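Local coordinates for 6-phospho-beta-glucosidase (Thermotoga maritima, PDB 1UP7), which hydrolyses cellobiose 6'-phosphate into glucose 6-phosphate and glucose, as a family 4 glycosidase that requires NAD(+) and a manganese ion, at residues A[4-9]-A[33-38]; A[75-80]-A[133-138]; A[107-112]-A[392-397]. All coordinates share one frame; numbering follows the deposited sequence.

How the contacts relate
Contacts 1 and 2 sit in one parallel six-stranded sheet of the Rossmann type, where strands 4-8 and 76-79 are neighbours: A6 N lies 2.8 Å from Y76 O, and I8 packs on V77. Their centres are 9 Å apart, and both reach the NAD at the C-terminal ends of the strands. Contact 3 lies on the other side of the chain's centre, about 34 Å from contact 1 and 31 Å from contact 2 between centres. Along the chain contact 1 closes before the others open, whereas contacts 2 and 3 alternate, since 107-112 falls between 75-80 and 133-138; helix 109-131 runs from contact 3 toward strand 136-139. The cofactor-binding sheet is thus linked through that helix to the C-terminal helices.

Contact 1 (A[4-9]-A[33-38]); sequences RIAVIG and EVIFYD. With NAD (nicotinamide-adenine-dinucleotide), chain I.
R4 grips E33 side-on: NE reaches OE2 at 2.6 Å and NH2 reaches the same oxygen at 2.8 Å, a salt bridge in which one carboxylate oxygen takes both bonds. NE uses the anti lone pair of OE2, and the guanidinium and carboxylate planes are only 19° apart. I35 CD1 lies over one guanidinium face, near its rim, while NH1 is held by the carbonyls of G69 and A70. Replacing R4 by an alanine removes both bonds to OE2 and would probably leave the E33 carboxylate without its charged mate and the end of I35 uncovered. On the other face of the sheet, V7 CB lies 3.6 Å from F36 CD1. With CG1 anti to the backbone N (chi1 178°), the other methyl of V7, CG2, turns to V34 CG1.

Five backbone bonds, from I5 N to E33 O through G9 N to Y37 O, fix the parallel register of this beta-alpha-beta unit around helix 15-25. They carry G9 and D38 to the cofactor. D38 OD1 accepts from NAD O2B at 2.6 Å and OD2 from O3B at 2.7 Å, while G11 N and D40 N also bind the carboxylate. Two acceptor oxygens facing the 2'- and 3'-hydroxyls are consistent with a preference for NAD over NADP, whose 2'-phosphate would meet a negative charge.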
loop_
_atom_site.group_PDB
_atom_site.type_symbol
_atom_site.label_atom_id
_atom_site.label_comp_id
_atom_site.label_asym_id
_atom_site.label_seq_id
_atom_site.Cartn_x
_atom_site.Cartn_y
_atom_site.Cartn_z
ATOM N N ARG A 4 -35.391 19.475 2.712
ATOM C CA ARG A 4 -35.002 20.858 2.491
ATOM C C ARG A 4 -33.595 20.964 1.907
ATOM O O ARG A 4 -32.679 20.303 2.376
ATOM C CB ARG A 4 -35.096 21.649 3.801
ATOM C CG ARG A 4 -34.559 23.064 3.638
ATOM C CD ARG A 4 -34.091 23.707 4.894
ATOM N NE ARG A 4 -35.181 24.412 5.563
ATOM C CZ ARG A 4 -35.003 25.304 6.552
ATOM N NH1 ARG A 4 -33.752 25.598 6.995
ATOM N NH2 ARG A 4 -36.075 25.885 7.102
ATOM N N ILE A 5 -33.441 21.801 0.889
ATOM C CA ILE A 5 -32.125 22.093 0.300
ATOM C C ILE A 5 -31.692 23.526 0.637
ATOM O O ILE A 5 -32.426 24.471 0.357
ATOM C CB ILE A 5 -32.149 21.918 -1.243
ATOM C CG1 ILE A 5 -32.638 20.524 -1.682
ATOM C CG2 ILE A 5 -30.787 22.266 -1.870
ATOM C CD1 ILE A 5 -32.856 20.462 -3.208
ATOM N N ALA A 6 -30.510 23.685 1.229
ATOM C CA ALA A 6 -29.944 25.021 1.428
ATOM C C ALA A 6 -28.974 25.387 0.303
ATOM O O ALA A 6 -28.206 24.543 -0.182
ATOM C CB ALA A 6 -29.245 25.154 2.805
ATOM N N VAL A 7 -29.040 26.645 -0.121
ATOM C CA VAL A 7 -28.173 27.169 -1.158
ATOM C C VAL A 7 -27.381 28.359 -0.594
ATOM O O VAL A 7 -27.968 29.407 -0.255
ATOM C CB VAL A 7 -28.958 27.610 -2.432
ATOM C CG1 VAL A 7 -27.994 28.209 -3.479
ATOM C CG2 VAL A 7 -29.756 26.490 -3.019
ATOM N N ILE A 8 -26.062 28.191 -0.492
ATOM C CA ILE A 8 -25.193 29.188 0.138
ATOM C C ILE A 8 -24.478 29.967 -0.985
ATOM O O ILE A 8 -23.671 29.416 -1.742
ATOM C CB ILE A 8 -24.197 28.513 1.128
ATOM C CG1 ILE A 8 -24.901 27.453 1.986
ATOM C CG2 ILE A 8 -23.506 29.529 2.009
ATOM C CD1 ILE A 8 -26.080 27.931 2.810
ATOM N N GLY A 9 -24.824 31.248 -1.086
ATOM C CA GLY A 9 -24.461 32.088 -2.208
ATOM C C GLY A 9 -25.641 32.264 -3.166
ATOM O O GLY A 9 -25.475 32.225 -4.392
ATOM N N GLU A 33 -38.737 22.521 0.350
ATOM C CA GLU A 33 -38.266 23.896 0.322
ATOM C C GLU A 33 -36.805 24.043 -0.089
ATOM O O GLU A 33 -35.971 23.165 0.137
ATOM C CB GLU A 33 -38.561 24.614 1.638
ATOM C CG GLU A 33 -38.115 23.855 2.882
ATOM C CD GLU A 33 -38.562 24.522 4.183
ATOM O OE1 GLU A 33 -39.766 24.819 4.299
ATOM O OE2 GLU A 33 -37.710 24.752 5.084
ATOM N N VAL A 34 -36.533 25.158 -0.750
ATOM C CA VAL A 34 -35.179 25.597 -1.023
ATOM C C VAL A 34 -34.967 26.920 -0.293
ATOM O O VAL A 34 -35.715 27.880 -0.489
ATOM C CB VAL A 34 -34.894 25.687 -2.535
ATOM C CG1 VAL A 34 -33.465 26.107 -2.776
ATOM C CG2 VAL A 34 -35.158 24.303 -3.185
ATOM N N ILE A 35 -33.980 26.933 0.592
ATOM C CA ILE A 35 -33.680 28.137 1.351
ATOM C C ILE A 35 -32.325 28.724 0.949
ATOM O O ILE A 35 -31.331 27.998 0.792
ATOM C CB ILE A 35 -33.778 27.867 2.853
ATOM C CG1 ILE A 35 -33.655 29.180 3.633
ATOM C CG2 ILE A 35 -32.694 26.910 3.271
ATOM C CD1 ILE A 35 -34.303 29.119 5.034
ATOM N N PHE A 36 -32.309 30.043 0.803
ATOM C CA PHE A 36 -31.178 30.767 0.254
ATOM C C PHE A 36 -30.531 31.642 1.311
ATOM O O PHE A 36 -31.233 32.300 2.075
ATOM C CB PHE A 36 -31.627 31.638 -0.948
ATOM C CG PHE A 36 -32.097 30.848 -2.123
ATOM C CD1 PHE A 36 -31.181 30.378 -3.074
ATOM C CD2 PHE A 36 -33.442 30.530 -2.272
ATOM C CE1 PHE A 36 -31.601 29.626 -4.185
ATOM C CE2 PHE A 36 -33.890 29.762 -3.368
ATOM C CZ PHE A 36 -32.956 29.321 -4.344
ATOM N N TYR A 37 -29.197 31.624 1.353
ATOM C CA TYR A 37 -28.427 32.524 2.175
ATOM C C TYR A 37 -27.333 33.168 1.318
ATOM O O TYR A 37 -26.728 32.495 0.467
ATOM C CB TYR A 37 -27.809 31.800 3.390
ATOM C CG TYR A 37 -26.828 32.702 4.089
ATOM C CD1 TYR A 37 -27.278 33.838 4.754
ATOM C CD2 TYR A 37 -25.458 32.494 3.988
ATOM C CE1 TYR A 37 -26.412 34.724 5.356
ATOM C CE2 TYR A 37 -24.556 33.380 4.601
ATOM C CZ TYR A 37 -25.053 34.497 5.288
ATOM O OH TYR A 37 -24.205 35.407 5.893
ATOM N N ASP A 38 -27.087 34.454 1.555
ATOM C CA ASP A 38 -26.007 35.223 0.919
ATOM C C ASP A 38 -25.605 36.363 1.884
ATOM O O ASP A 38 -26.447 36.886 2.598
ATOM C CB ASP A 38 -26.501 35.844 -0.410
ATOM C CG ASP A 38 -25.388 36.052 -1.440
ATOM O OD1 ASP A 38 -24.549 36.989 -1.291
ATOM O OD2 ASP A 38 -25.283 35.307 -2.451
HETATM P PA NAD I . -20.288 35.126 -7.492
HETATM O O1A NAD I . -19.288 36.205 -7.377
HETATM O O2A NAD I . -21.622 35.521 -8.162
HETATM O O5B NAD I . -20.538 34.644 -5.965
HETATM C C5B NAD I . -21.726 33.975 -5.631
HETATM C C4B NAD I . -22.357 34.606 -4.396
HETATM O O4B NAD I . -21.600 34.288 -3.230
HETATM C C3B NAD I . -22.471 36.125 -4.430
HETATM O O3B NAD I . -23.850 36.459 -4.390
HETATM C C2B NAD I . -21.748 36.599 -3.168
HETATM O O2B NAD I . -22.417 37.671 -2.536
HETATM C C1B NAD I . -21.837 35.353 -2.305
HETATM N N9A NAD I . -20.853 35.265 -1.231
HETATM C C8A NAD I . -19.543 35.704 -1.188
HETATM N N7A NAD I . -19.053 35.341 0.017
HETATM C C5A NAD I . -19.977 34.649 0.709
HETATM C C6A NAD I . -20.004 34.071 1.972
HETATM N N6A NAD I . -18.952 34.114 2.783
HETATM N N1A NAD I . -21.164 33.438 2.402
HETATM C C2A NAD I . -22.285 33.399 1.590
HETATM N N3A NAD I . -22.254 34.000 0.355
HETATM C C4A NAD I . -21.124 34.610 -0.067
HETATM O O3 NAD I . -19.563 33.946 -8.312
HETATM P PN NAD I . -20.224 32.739 -9.131
HETATM O O1N NAD I . -19.719 32.944 -10.512
HETATM O O2N NAD I . -21.642 32.575 -8.892
HETATM O O5D NAD I . -19.567 31.430 -8.490
HETATM C C5D NAD I . -19.467 31.175 -7.101
HETATM C C4D NAD I . -18.404 30.085 -6.893
HETATM O O4D NAD I . -18.737 28.857 -7.539
HETATM C C3D NAD I . -17.051 30.488 -7.462
HETATM O O3D NAD I . -16.108 30.052 -6.531
HETATM C C2D NAD I . -16.929 29.711 -8.769
HETATM O O2D NAD I . -15.603 29.400 -9.163
HETATM C C1D NAD I . -17.792 28.489 -8.549
HETATM N N1N NAD I . -18.627 28.239 -9.727
HETATM C C2N NAD I . -19.974 28.117 -9.470
HETATM C C3N NAD I . -20.877 27.881 -10.477
HETATM C C7N NAD I . -22.343 27.778 -10.124
HETATM O O7N NAD I . -23.186 26.771 -10.651
HETATM N N7N NAD I . -22.846 28.677 -9.265
HETATM C C4N NAD I . -20.377 27.769 -11.777
HETATM C C5N NAD I . -19.002 27.883 -12.061
HETATM C C6N NAD I . -18.122 28.123 -11.005
#

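Contact 2 (A[75-80]-A[133-138]); sequences KYVIFQ and SNATIV. With NAD (nicotinamide-adenine-dinucleotide), chain I.
F79 and I137 meet in a CH-pi contact: I137 CG2 stands 3.7 Å from the ring centroid and 3° off its normal, almost exactly over the centre of one face. With CG2 anti to the backbone N of I137 (chi1 -60° to CG1), the methyl is directed at the ring, and all six ring carbons lie at nearly equal distance from it. F81 meets the same ring edge-to-face, and Y125 of helix 109-131 also packs on F79.

The backbone bonds form a parallel ladder. V77 N binds T136 O at 2.8 Å and V138 N binds V77 O at 2.7 Å; T136 N to K75 O and F79 N to V138 O extend it at the two ends. The strand axes diverge by 26°. This pairing joins the fourth and fifth strands of the Rossmann sheet, with helix 109-131 in the connection between them.

Apolar packing fills both faces. V77 CG2 touches A135 CB at 3.7 Å, on the same face as I137. Opposite, the Y76 ring lies alongside T136, its CD1 3.8 Å from T136 CB, and helix 296-308 covers Y76, I78 and V138. Past the strand end, Q80 O comes within 3.2 Å of NAD C5D, and Q80 NE2 donates to G9 O.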
loop_
_atom_site.group_PDB
_atom_site.type_symbol
_atom_site.label_atom_id
_atom_site.label_comp_id
_atom_site.label_asym_id
_atom_site.label_seq_id
_atom_site.Cartn_x
_atom_site.Cartn_y
_atom_site.Cartn_z
ATOM N N LYS A 75 -31.272 18.786 4.336
ATOM C CA LYS A 75 -30.732 17.483 3.982
ATOM C C LYS A 75 -29.530 17.690 3.027
ATOM O O LYS A 75 -28.546 16.957 3.111
ATOM C CB LYS A 75 -31.837 16.620 3.350
ATOM C CG LYS A 75 -31.378 15.218 3.000
ATOM C CD LYS A 75 -32.435 14.166 3.251
ATOM C CE LYS A 75 -31.830 12.746 3.127
ATOM N NZ LYS A 75 -32.817 11.735 2.545
ATOM N N TYR A 76 -29.609 18.699 2.152
ATOM C CA TYR A 76 -28.481 19.053 1.262
ATOM C C TYR A 76 -28.109 20.514 1.398
ATOM O O TYR A 76 -28.981 21.392 1.496
ATOM C CB TYR A 76 -28.734 18.703 -0.231
ATOM C CG TYR A 76 -29.115 17.271 -0.401
ATOM C CD1 TYR A 76 -28.135 16.276 -0.501
ATOM C CD2 TYR A 76 -30.462 16.891 -0.373
ATOM C CE1 TYR A 76 -28.497 14.919 -0.601
ATOM C CE2 TYR A 76 -30.837 15.545 -0.473
ATOM C CZ TYR A 76 -29.844 14.566 -0.592
ATOM O OH TYR A 76 -30.220 13.255 -0.695
ATOM N N VAL A 77 -26.812 20.773 1.409
ATOM C CA VAL A 77 -26.302 22.143 1.405
ATOM C C VAL A 77 -25.380 22.363 0.207
ATOM O O VAL A 77 -24.366 21.660 0.040
ATOM C CB VAL A 77 -25.617 22.513 2.771
ATOM C CG1 VAL A 77 -25.082 23.938 2.774
ATOM C CG2 VAL A 77 -26.628 22.337 3.941
ATOM N N ILE A 78 -25.714 23.369 -0.603
ATOM C CA ILE A 78 -24.947 23.660 -1.799
ATOM C C ILE A 78 -24.059 24.858 -1.551
ATOM O O ILE A 78 -24.566 25.954 -1.309
ATOM C CB ILE A 78 -25.881 23.869 -3.042
ATOM C CG1 ILE A 78 -26.666 22.575 -3.352
ATOM C CG2 ILE A 78 -25.062 24.369 -4.276
ATOM C CD1 ILE A 78 -27.836 22.767 -4.287
ATOM N N PHE A 79 -22.731 24.642 -1.612
ATOM C CA PHE A 79 -21.761 25.740 -1.546
ATOM C C PHE A 79 -21.547 26.291 -2.937
ATOM O O PHE A 79 -21.008 25.598 -3.811
ATOM C CB PHE A 79 -20.397 25.269 -1.019
ATOM C CG PHE A 79 -20.339 25.093 0.457
ATOM C CD1 PHE A 79 -21.490 25.248 1.255
ATOM C CD2 PHE A 79 -19.138 24.742 1.063
ATOM C CE1 PHE A 79 -21.433 25.056 2.633
ATOM C CE2 PHE A 79 -19.059 24.569 2.459
ATOM C CZ PHE A 79 -20.213 24.729 3.239
ATOM N N GLN A 80 -21.909 27.551 -3.123
ATOM C CA GLN A 80 -21.869 28.176 -4.438
ATOM C C GLN A 80 -21.514 29.671 -4.282
ATOM O O GLN A 80 -21.828 30.519 -5.119
ATOM C CB GLN A 80 -23.212 27.877 -5.114
ATOM C CG GLN A 80 -23.920 29.006 -5.669
ATOM C CD GLN A 80 -25.363 28.720 -6.033
ATOM O OE1 GLN A 80 -25.722 27.608 -6.370
ATOM N NE2 GLN A 80 -26.172 29.765 -6.049
ATOM N N SER A 133 -27.388 19.928 11.224
ATOM C CA SER A 133 -28.118 18.999 10.364
ATOM C C SER A 133 -27.311 17.784 9.931
ATOM O O SER A 133 -27.863 16.785 9.486
ATOM C CB SER A 133 -28.588 19.732 9.104
ATOM O OG SER A 133 -27.493 20.342 8.396
ATOM N N ASN A 134 -25.993 17.883 10.000
ATOM C CA ASN A 134 -25.159 16.877 9.358
ATOM C C ASN A 134 -25.610 16.573 7.900
ATOM O O ASN A 134 -25.703 15.417 7.485
ATOM C CB ASN A 134 -25.114 15.602 10.220
ATOM C CG ASN A 134 -23.701 15.139 10.457
ATOM O OD1 ASN A 134 -23.188 14.292 9.707
ATOM N ND2 ASN A 134 -23.023 15.742 11.458
ATOM N N ALA A 135 -25.936 17.632 7.157
ATOM C CA ALA A 135 -26.344 17.530 5.764
ATOM C C ALA A 135 -25.181 17.080 4.887
ATOM O O ALA A 135 -24.012 17.206 5.276
ATOM C CB ALA A 135 -26.829 18.871 5.298
ATOM N N THR A 136 -25.515 16.586 3.695
ATOM C CA THR A 136 -24.537 16.398 2.645
ATOM C C THR A 136 -24.257 17.751 2.043
ATOM O O THR A 136 -25.170 18.457 1.625
ATOM C CB THR A 136 -25.075 15.448 1.593
ATOM O OG1 THR A 136 -25.106 14.139 2.159
ATOM C CG2 THR A 136 -24.098 15.342 0.408
ATOM N N ILE A 137 -22.987 18.112 1.979
ATOM C CA ILE A 137 -22.620 19.345 1.299
ATOM C C ILE A 137 -22.198 19.048 -0.125
ATOM O O ILE A 137 -21.347 18.200 -0.340
ATOM C CB ILE A 137 -21.513 20.115 2.053
ATOM C CG1 ILE A 137 -21.969 20.490 3.459
ATOM C CG2 ILE A 137 -21.137 21.397 1.280
ATOM C CD1 ILE A 137 -20.815 20.699 4.465
ATOM N N VAL A 138 -22.800 19.760 -1.077
ATOM C CA VAL A 138 -22.407 19.720 -2.485
ATOM C C VAL A 138 -21.676 21.017 -2.862
ATOM O O VAL A 138 -22.254 22.115 -2.811
ATOM C CB VAL A 138 -23.613 19.456 -3.387
ATOM C CG1 VAL A 138 -23.174 19.339 -4.845
ATOM C CG2 VAL A 138 -24.324 18.159 -2.925
HETATM P PA NAD I . -20.288 35.126 -7.492
HETATM O O1A NAD I . -19.288 36.205 -7.377
HETATM O O2A NAD I . -21.622 35.521 -8.162
HETATM O O5B NAD I . -20.538 34.644 -5.965
HETATM C C5B NAD I . -21.726 33.975 -5.631
HETATM C C4B NAD I . -22.357 34.606 -4.396
HETATM O O4B NAD I . -21.600 34.288 -3.230
HETATM C C3B NAD I . -22.471 36.125 -4.430
HETATM O O3B NAD I . -23.850 36.459 -4.390
HETATM C C2B NAD I . -21.748 36.599 -3.168
HETATM O O2B NAD I . -22.417 37.671 -2.536
HETATM C C1B NAD I . -21.837 35.353 -2.305
HETATM N N9A NAD I . -20.853 35.265 -1.231
HETATM C C8A NAD I . -19.543 35.704 -1.188
HETATM N N7A NAD I . -19.053 35.341 0.017
HETATM C C5A NAD I . -19.977 34.649 0.709
HETATM C C6A NAD I . -20.004 34.071 1.972
HETATM N N6A NAD I . -18.952 34.114 2.783
HETATM N N1A NAD I . -21.164 33.438 2.402
HETATM C C2A NAD I . -22.285 33.399 1.590
HETATM N N3A NAD I . -22.254 34.000 0.355
HETATM C C4A NAD I . -21.124 34.610 -0.067
HETATM O O3 NAD I . -19.563 33.946 -8.312
HETATM P PN NAD I . -20.224 32.739 -9.131
HETATM O O1N NAD I . -19.719 32.944 -10.512
HETATM O O2N NAD I . -21.642 32.575 -8.892
HETATM O O5D NAD I . -19.567 31.430 -8.490
HETATM C C5D NAD I . -19.467 31.175 -7.101
HETATM C C4D NAD I . -18.404 30.085 -6.893
HETATM O O4D NAD I . -18.737 28.857 -7.539
HETATM C C3D NAD I . -17.051 30.488 -7.462
HETATM O O3D NAD I . -16.108 30.052 -6.531
HETATM C C2D NAD I . -16.929 29.711 -8.769
HETATM O O2D NAD I . -15.603 29.400 -9.163
HETATM C C1D NAD I . -17.792 28.489 -8.549
HETATM N N1N NAD I . -18.627 28.239 -9.727
HETATM C C2N NAD I . -19.974 28.117 -9.470
HETATM C C3N NAD I . -20.877 27.881 -10.477
HETATM C C7N NAD I . -22.343 27.778 -10.124
HETATM O O7N NAD I . -23.186 26.771 -10.651
HETATM N N7N NAD I . -22.846 28.677 -9.265
HETATM C C4N NAD I . -20.377 27.769 -11.777
HETATM C C5N NAD I . -19.002 27.883 -12.061
HETATM C C6N NAD I . -18.122 28.123 -11.005
#

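Contact 3 (A[107-112]-A[392-397]); sequences TGVGGF and LGPDVE
The backbones of 107-112 and 392-397 approach at G108 and L392, whose CA atoms are 5.3 Å apart, and the polar link between the segments, from V109 N to L392 O, runs through a water. G108 is the N-cap residue of helix 109-131, and the opposing segment is the turn that leads into helix 396-409, so the contact joins the start of a helix of the Rossmann-type domain to C-terminal helices. G108 has a positive phi of 80°, a conformation that favours glycine. A CB at this position would also point at the other segment and come close to L392 CB.

Side-chain contact is sparse, in keeping with the 159 Å² buried. L392 CD1 meets the T107 methyl, CG2, at 3.8 Å, the two side chains crossing at a slant. The T107 hydroxyl is engaged by Q104 OE1 in its own chain, and its side chain also touches Y243, the catalytic proton acceptor. V109 CG2 lies beside the backbone N (CG1 anti to it, chi1 176°), which brings it to the turn: G393 CA is 4.1 Å away and P394 CD 4.2 Å. L387, L402 and I406 also pack on V109. Farther along, D395 OD2 accepts a bond from K251 N of the second subunit. The bridging water accepts from V109 N at 2.8 Å and donates to L392 O at 2.9 Å.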
loop_
_atom_site.group_PDB
_atom_site.type_symbol
_atom_site.label_atom_id
_atom_site.label_comp_id
_atom_site.label_asym_id
_atom_site.label_seq_id
_atom_site.Cartn_x
_atom_site.Cartn_y
_atom_site.Cartn_z
ATOM N N THR A 107 -6.336 27.858 -11.187
ATOM C CA THR A 107 -5.125 27.137 -11.532
ATOM C C THR A 107 -3.883 27.918 -11.164
ATOM O O THR A 107 -3.716 29.025 -11.628
ATOM C CB THR A 107 -5.094 26.896 -13.060
ATOM O OG1 THR A 107 -6.312 26.241 -13.457
ATOM C CG2 THR A 107 -3.978 25.918 -13.392
ATOM N N GLY A 108 -2.976 27.309 -10.423
ATOM C CA GLY A 108 -1.698 27.931 -10.138
ATOM C C GLY A 108 -1.858 28.945 -9.024
ATOM O O GLY A 108 -2.689 28.779 -8.122
ATOM N N VAL A 109 -1.089 30.018 -9.107
ATOM C CA VAL A 109 -0.985 31.011 -8.017
ATOM C C VAL A 109 -2.349 31.612 -7.644
ATOM O O VAL A 109 -2.659 31.766 -6.471
ATOM C CB VAL A 109 0.062 32.114 -8.331
ATOM C CG1 VAL A 109 0.100 33.245 -7.207
ATOM C CG2 VAL A 109 1.447 31.500 -8.511
ATOM N N GLY A 110 -3.156 31.932 -8.646
ATOM C CA GLY A 110 -4.534 32.326 -8.463
ATOM C C GLY A 110 -5.380 31.360 -7.664
ATOM O O GLY A 110 -6.164 31.786 -6.801
ATOM N N GLY A 111 -5.222 30.061 -7.926
ATOM C CA GLY A 111 -5.912 29.029 -7.168
ATOM C C GLY A 111 -5.442 28.997 -5.718
ATOM O O GLY A 111 -6.215 28.694 -4.807
ATOM N N PHE A 112 -4.163 29.293 -5.508
ATOM C CA PHE A 112 -3.543 29.297 -4.190
ATOM C C PHE A 112 -4.147 30.412 -3.315
ATOM O O PHE A 112 -4.518 30.173 -2.154
ATOM C CB PHE A 112 -2.041 29.497 -4.355
ATOM C CG PHE A 112 -1.289 29.772 -3.071
ATOM C CD1 PHE A 112 -0.878 28.721 -2.238
ATOM C CD2 PHE A 112 -0.918 31.086 -2.741
ATOM C CE1 PHE A 112 -0.147 28.977 -1.103
ATOM C CE2 PHE A 112 -0.185 31.350 -1.589
ATOM C CZ PHE A 112 0.205 30.300 -0.765
ATOM N N LEU A 392 3.271 25.660 -11.521
ATOM C CA LEU A 392 3.083 26.973 -12.152
ATOM C C LEU A 392 3.382 28.119 -11.185
ATOM O O LEU A 392 3.087 29.287 -11.485
ATOM C CB LEU A 392 1.666 27.125 -12.716
ATOM C CG LEU A 392 1.240 26.161 -13.851
ATOM C CD1 LEU A 392 -0.287 26.192 -14.034
ATOM C CD2 LEU A 392 1.922 26.519 -15.150
ATOM N N GLY A 393 3.993 27.784 -10.040
ATOM C CA GLY A 393 4.414 28.779 -9.073
ATOM C C GLY A 393 5.684 29.549 -9.421
ATOM O O GLY A 393 6.278 29.353 -10.467
ATOM N N PRO A 394 6.081 30.456 -8.540
ATOM C CA PRO A 394 7.250 31.320 -8.760
ATOM C C PRO A 394 8.593 30.585 -8.673
ATOM O O PRO A 394 8.725 29.595 -7.973
ATOM C CB PRO A 394 7.150 32.305 -7.580
ATOM C CG PRO A 394 6.467 31.519 -6.511
ATOM C CD PRO A 394 5.423 30.742 -7.249
ATOM N N ASP A 395 9.572 31.082 -9.402
ATOM C CA ASP A 395 10.962 30.822 -9.108
ATOM C C ASP A 395 11.288 31.398 -7.694
ATOM O O ASP A 395 10.627 32.317 -7.220
ATOM C CB ASP A 395 11.809 31.543 -10.155
ATOM C CG ASP A 395 12.017 30.739 -11.431
ATOM O OD1 ASP A 395 11.415 29.676 -11.614
ATOM O OD2 ASP A 395 12.804 31.098 -12.339
ATOM N N VAL A 396 12.307 30.848 -7.049
ATOM C CA VAL A 396 12.802 31.345 -5.774
ATOM C C VAL A 396 12.935 32.857 -5.722
ATOM O O VAL A 396 12.465 33.474 -4.762
ATOM C CB VAL A 396 14.113 30.619 -5.397
ATOM C CG1 VAL A 396 14.892 31.402 -4.338
ATOM C CG2 VAL A 396 13.759 29.178 -4.925
ATOM N N GLU A 397 13.511 33.456 -6.770
ATOM C CA GLU A 397 13.725 34.916 -6.812
ATOM C C GLU A 397 12.435 35.743 -6.709
ATOM O O GLU A 397 12.502 36.901 -6.361
ATOM C CB GLU A 397 14.539 35.370 -8.074
ATOM C CG GLU A 397 13.832 35.101 -9.422
ATOM C CD GLU A 397 14.553 35.663 -10.656
ATOM O OE1 GLU A 397 14.681 36.907 -10.759
ATOM O OE2 GLU A 397 14.946 34.861 -11.561
HETATM O O HOH W 1 0.416 30.349 -11.497
#